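Local coordinates for protein IAA acetyltransferase (Bacillus cereus ATCC 14579, PDB 1Y9K) that is a GNAT-family protein that probably transfers an acetyl group to an amine nitrogen, at residues L22-P25 and Q29-T32; R36-V41 and K91-S96. One frame throughout, in Å; residues are numbered along the deposited sequence.

Contact 1 is local and largely buried: it folds the turn after helix 17-23 back against the start of helix 27-36, with three residues between its segments. Contact 2 spans some fifty residues and lies partly open to solvent, bringing strand 38-43 against the loop that leaves helix 78-92. The two follow one another in the chain, helix 27-36 running into strand 38-43, yet their centres are about 18 Å apart and no further touch joins them. Their chemistry differs accordingly. In contact 1 a carboxylate lies against aliphatic carbons while hydroxyls take up its oxygens; contact 2 sets a leucine methyl and a tyrosine hydroxyl against one tyrosine ring.

Contact 1: residues L22-P25 and Q29-T32; sequences LADP and QIAT
Asp24 reaches across to Gln29 and Ile30, and within the two segments its carboxylate finds only carbon atoms of these two side chains. CG of Asp24 stands anti to its own backbone N (chi1 -173°), which brings the carboxylate to CB of Gln29, at the start of helix 27-36. The aspartate and glutamine side chains lie roughly perpendicular there. OD2 of Asp24 comes to 3.3 Å from CB of Gln29, while OD1 of Asp24 is 3.7 Å from CG of Gln29, so both oxygens face the root of the glutamine chain. The amide plane of Gln29 is turned 61° from the carboxylate, and the two groups form no hydrogen bond.

Ile30 approaches differently. Its side chain and that of Asp24 run antiparallel alongside each other, with CG1 of Ile30 passing 4.0 Å from OD2 of Asp24. The CD1 methyl of Ile30 then meets the backbone, 3.3 Å from the carbonyl O of Asp24. Beyond this pair, Ile30 also packs on Leu20 and Leu21 of helix 17-23.

The polar end of Asp24 is taken up by residues outside the two segments: OD1 is hydrogen-bonded to the hydroxyl of Tyr132 and, weakly, to Ser26 N, and OD2 bonds to the hydroxyl of Tyr33. Tyr132 also touches Gln29, placing the turn between helices 17-23 and 27-36 beside a later loop. Carbon contacts alone thus join the two segments, but the bond to Tyr33, which lies on helix 27-36, ties Asp24 to that helix as well. By gripping both carboxylate oxygens, the two tyrosine hydroxyls probably fix the rotation of the buried Asp24 and help to stabilise its negative charge.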
# COMPACT_ATOMS: atom_id res chain seq x y z
N LEU A 22 -6.04 8.77 0.60
CA LEU A 22 -5.41 9.09 -0.66
C LEU A 22 -5.29 7.83 -1.53
O LEU A 22 -5.50 7.88 -2.74
CB LEU A 22 -4.04 9.71 -0.39
CG LEU A 22 -3.26 10.44 -1.48
CD1 LEU A 22 -4.11 11.45 -2.24
CD2 LEU A 22 -2.07 11.12 -0.82
N ALA A 23 -4.97 6.71 -0.88
CA ALA A 23 -4.82 5.44 -1.58
C ALA A 23 -6.12 4.64 -1.62
O ALA A 23 -6.33 3.84 -2.53
CB ALA A 23 -3.70 4.62 -0.94
N ASP A 24 -6.98 4.86 -0.62
CA ASP A 24 -8.22 4.10 -0.49
C ASP A 24 -9.39 5.02 -0.10
O ASP A 24 -9.53 5.38 1.07
CB ASP A 24 -8.03 2.97 0.53
CG ASP A 24 -9.21 2.03 0.61
OD1 ASP A 24 -10.28 2.31 0.04
OD2 ASP A 24 -9.07 0.99 1.26
N PRO A 25 -10.22 5.39 -1.09
CA PRO A 25 -11.28 6.40 -0.96
C PRO A 25 -12.36 6.13 0.09
O PRO A 25 -13.11 7.03 0.43
CB PRO A 25 -11.92 6.44 -2.36
CG PRO A 25 -10.88 5.91 -3.26
CD PRO A 25 -10.17 4.86 -2.47
N GLN A 29 -13.65 0.73 4.22
CA GLN A 29 -12.61 -0.20 3.72
C GLN A 29 -11.41 -0.14 4.64
O GLN A 29 -10.97 -1.16 5.17
CB GLN A 29 -12.12 0.18 2.32
CG GLN A 29 -13.16 0.28 1.23
CD GLN A 29 -13.55 -1.04 0.66
OE1 GLN A 29 -14.73 -1.40 0.67
NE2 GLN A 29 -12.58 -1.79 0.15
N ILE A 30 -10.86 1.07 4.80
CA ILE A 30 -9.71 1.33 5.67
C ILE A 30 -9.90 0.70 7.05
O ILE A 30 -8.99 0.04 7.56
CB ILE A 30 -9.42 2.86 5.76
CG1 ILE A 30 -8.98 3.40 4.40
CG2 ILE A 30 -8.36 3.17 6.84
CD1 ILE A 30 -9.07 4.91 4.28
N ALA A 31 -11.09 0.88 7.63
CA ALA A 31 -11.42 0.29 8.92
C ALA A 31 -11.30 -1.25 8.93
O ALA A 31 -10.82 -1.81 9.91
CB ALA A 31 -12.81 0.72 9.37
N THR A 32 -11.72 -1.90 7.84
CA THR A 32 -11.63 -3.36 7.71
C THR A 32 -10.20 -3.90 7.97
O THR A 32 -10.04 -4.86 8.74
CB THR A 32 -12.27 -3.94 6.38
OG1 THR A 32 -11.54 -3.55 5.19
CG2 THR A 32 -13.73 -3.51 6.25

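Contact 2: residues R36-V41 and K91-S96; sequences RGLTYV and KGYGMS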
# COMPACT_ATOMS: atom_id res chain seq x y z
N ARG A 36 -7.22 -5.11 12.00
CA ARG A 36 -6.57 -6.42 11.96
C ARG A 36 -5.07 -6.36 11.66
O ARG A 36 -4.35 -7.31 11.92
CB ARG A 36 -7.28 -7.33 10.95
CG ARG A 36 -8.63 -7.89 11.41
CD ARG A 36 -9.21 -8.83 10.34
NE ARG A 36 -8.24 -9.85 9.93
CZ ARG A 36 -8.10 -10.33 8.70
NH1 ARG A 36 -8.88 -9.92 7.70
NH2 ARG A 36 -7.16 -11.25 8.47
N GLY A 37 -4.61 -5.24 11.11
CA GLY A 37 -3.24 -5.14 10.59
C GLY A 37 -2.29 -4.21 11.32
O GLY A 37 -2.59 -3.71 12.40
N LEU A 38 -1.13 -3.98 10.70
CA LEU A 38 -0.05 -3.23 11.31
C LEU A 38 0.27 -2.02 10.46
O LEU A 38 0.58 -2.15 9.27
CB LEU A 38 1.21 -4.10 11.46
CG LEU A 38 1.11 -5.51 12.05
CD1 LEU A 38 2.33 -6.36 11.69
CD2 LEU A 38 0.92 -5.47 13.56
N THR A 39 0.19 -0.83 11.07
CA THR A 39 0.36 0.43 10.36
C THR A 39 1.69 1.09 10.71
O THR A 39 2.02 1.27 11.88
CB THR A 39 -0.79 1.40 10.66
OG1 THR A 39 -2.04 0.73 10.50
CG2 THR A 39 -0.73 2.60 9.74
N TYR A 40 2.45 1.45 9.68
CA TYR A 40 3.71 2.18 9.85
C TYR A 40 3.62 3.52 9.13
O TYR A 40 3.06 3.60 8.04
CB TYR A 40 4.89 1.35 9.33
CG TYR A 40 5.01 -0.01 10.00
CD1 TYR A 40 4.08 -1.02 9.75
CD2 TYR A 40 6.06 -0.27 10.89
CE1 TYR A 40 4.17 -2.26 10.36
CE2 TYR A 40 6.16 -1.52 11.51
CZ TYR A 40 5.21 -2.51 11.24
OH TYR A 40 5.28 -3.75 11.85
N VAL A 41 4.14 4.57 9.75
CA VAL A 41 4.14 5.89 9.10
C VAL A 41 5.54 6.41 8.79
O VAL A 41 6.50 6.06 9.46
CB VAL A 41 3.31 6.95 9.88
CG1 VAL A 41 1.86 6.51 10.01
CG2 VAL A 41 3.93 7.26 11.26
N LYS A 91 9.73 -9.90 6.54
CA LYS A 91 10.76 -10.90 6.85
C LYS A 91 10.84 -11.08 8.36
O LYS A 91 10.78 -12.20 8.87
CB LYS A 91 12.13 -10.49 6.31
CG LYS A 91 12.26 -10.53 4.81
CD LYS A 91 13.58 -9.92 4.37
CE LYS A 91 13.78 -10.05 2.85
NZ LYS A 91 14.75 -9.03 2.33
N GLY A 92 10.97 -9.96 9.06
CA GLY A 92 11.02 -9.91 10.52
C GLY A 92 9.94 -10.73 11.21
O GLY A 92 10.21 -11.38 12.22
N TYR A 93 8.73 -10.71 10.65
CA TYR A 93 7.60 -11.48 11.21
C TYR A 93 7.59 -12.96 10.82
O TYR A 93 6.71 -13.71 11.24
CB TYR A 93 6.27 -10.79 10.88
CG TYR A 93 5.96 -9.65 11.83
CD1 TYR A 93 6.12 -8.32 11.44
CD2 TYR A 93 5.53 -9.90 13.15
CE1 TYR A 93 5.86 -7.27 12.31
CE2 TYR A 93 5.27 -8.85 14.03
CZ TYR A 93 5.43 -7.54 13.60
OH TYR A 93 5.17 -6.49 14.46
N GLY A 94 8.58 -13.38 10.04
CA GLY A 94 8.71 -14.78 9.64
C GLY A 94 7.91 -15.15 8.40
O GLY A 94 7.74 -16.34 8.11
N MSE A 95 7.41 -14.15 7.67
CA MSE A 95 6.68 -14.39 6.42
C MSE A 95 7.61 -14.80 5.28
O MSE A 95 8.79 -14.41 5.23
CB MSE A 95 5.85 -13.16 6.01
CG MSE A 95 4.95 -12.58 7.11
SE MSE A 95 3.52 -13.58 7.55
CE MSE A 95 4.11 -14.36 9.03
N SER A 96 7.07 -15.60 4.36
CA SER A 96 7.79 -16.00 3.16
C SER A 96 7.22 -15.36 1.88
O SER A 96 7.83 -15.45 0.81
CB SER A 96 7.81 -17.53 3.03
OG SER A 96 6.50 -18.02 2.76
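This is a small, mainly apolar and partly buried contact between strand 38-43 of the mixed GNAT sheet and the end of helix 78-92, where the ring end of Tyr93, just beyond the helix, meets two residues of the strand. Leu38 and Tyr40, two apart on the strand, both direct their side chains toward Tyr93, and Tyr93 comes at them from the opposite direction. Its CG lies anti to the carbonyl carbon (chi1 -81°), which sends the ring from the chain turn to the strand.

The phenol end of that ring does the touching. Methyl CD1 of Leu38 is 3.7 Å from CE1 of Tyr93 and 3.8 Å from CZ of Tyr93, approaching the ring obliquely. From another direction, the hydroxyl of Tyr40 reaches the ring's edge, near its plane, with OH of Tyr40 3.6 Å from CE1 of Tyr93. The two hydroxyls are neighbours as well, OH of Tyr40 lying 3.8 Å from OH of Tyr93, a spacing that makes no hydrogen bond.

Both strand residues are also engaged within the sheet. Leu38 and Tyr40 make backbone hydrogen bonds to Leu54 and Tyr52 of strand 48-56, and the ring of Tyr40 meets that of Tyr52 with their planes only about 15° apart. Arg9 of strand 6-10 touches both side chains from the other neighbouring strand.

On the other segment, the chain turns sharply after Tyr93: Gly94, at positive phi (86°), ends the helix in a Schellman motif, with its N bonded to O of Lys91 at 2.8 Å. Between the two segments, the Tyr93 ring alone links the helix end to the strand, by van der Waals contact without a hydrogen bond or charge pair, while Tyr93 itself remains largely exposed to solvent.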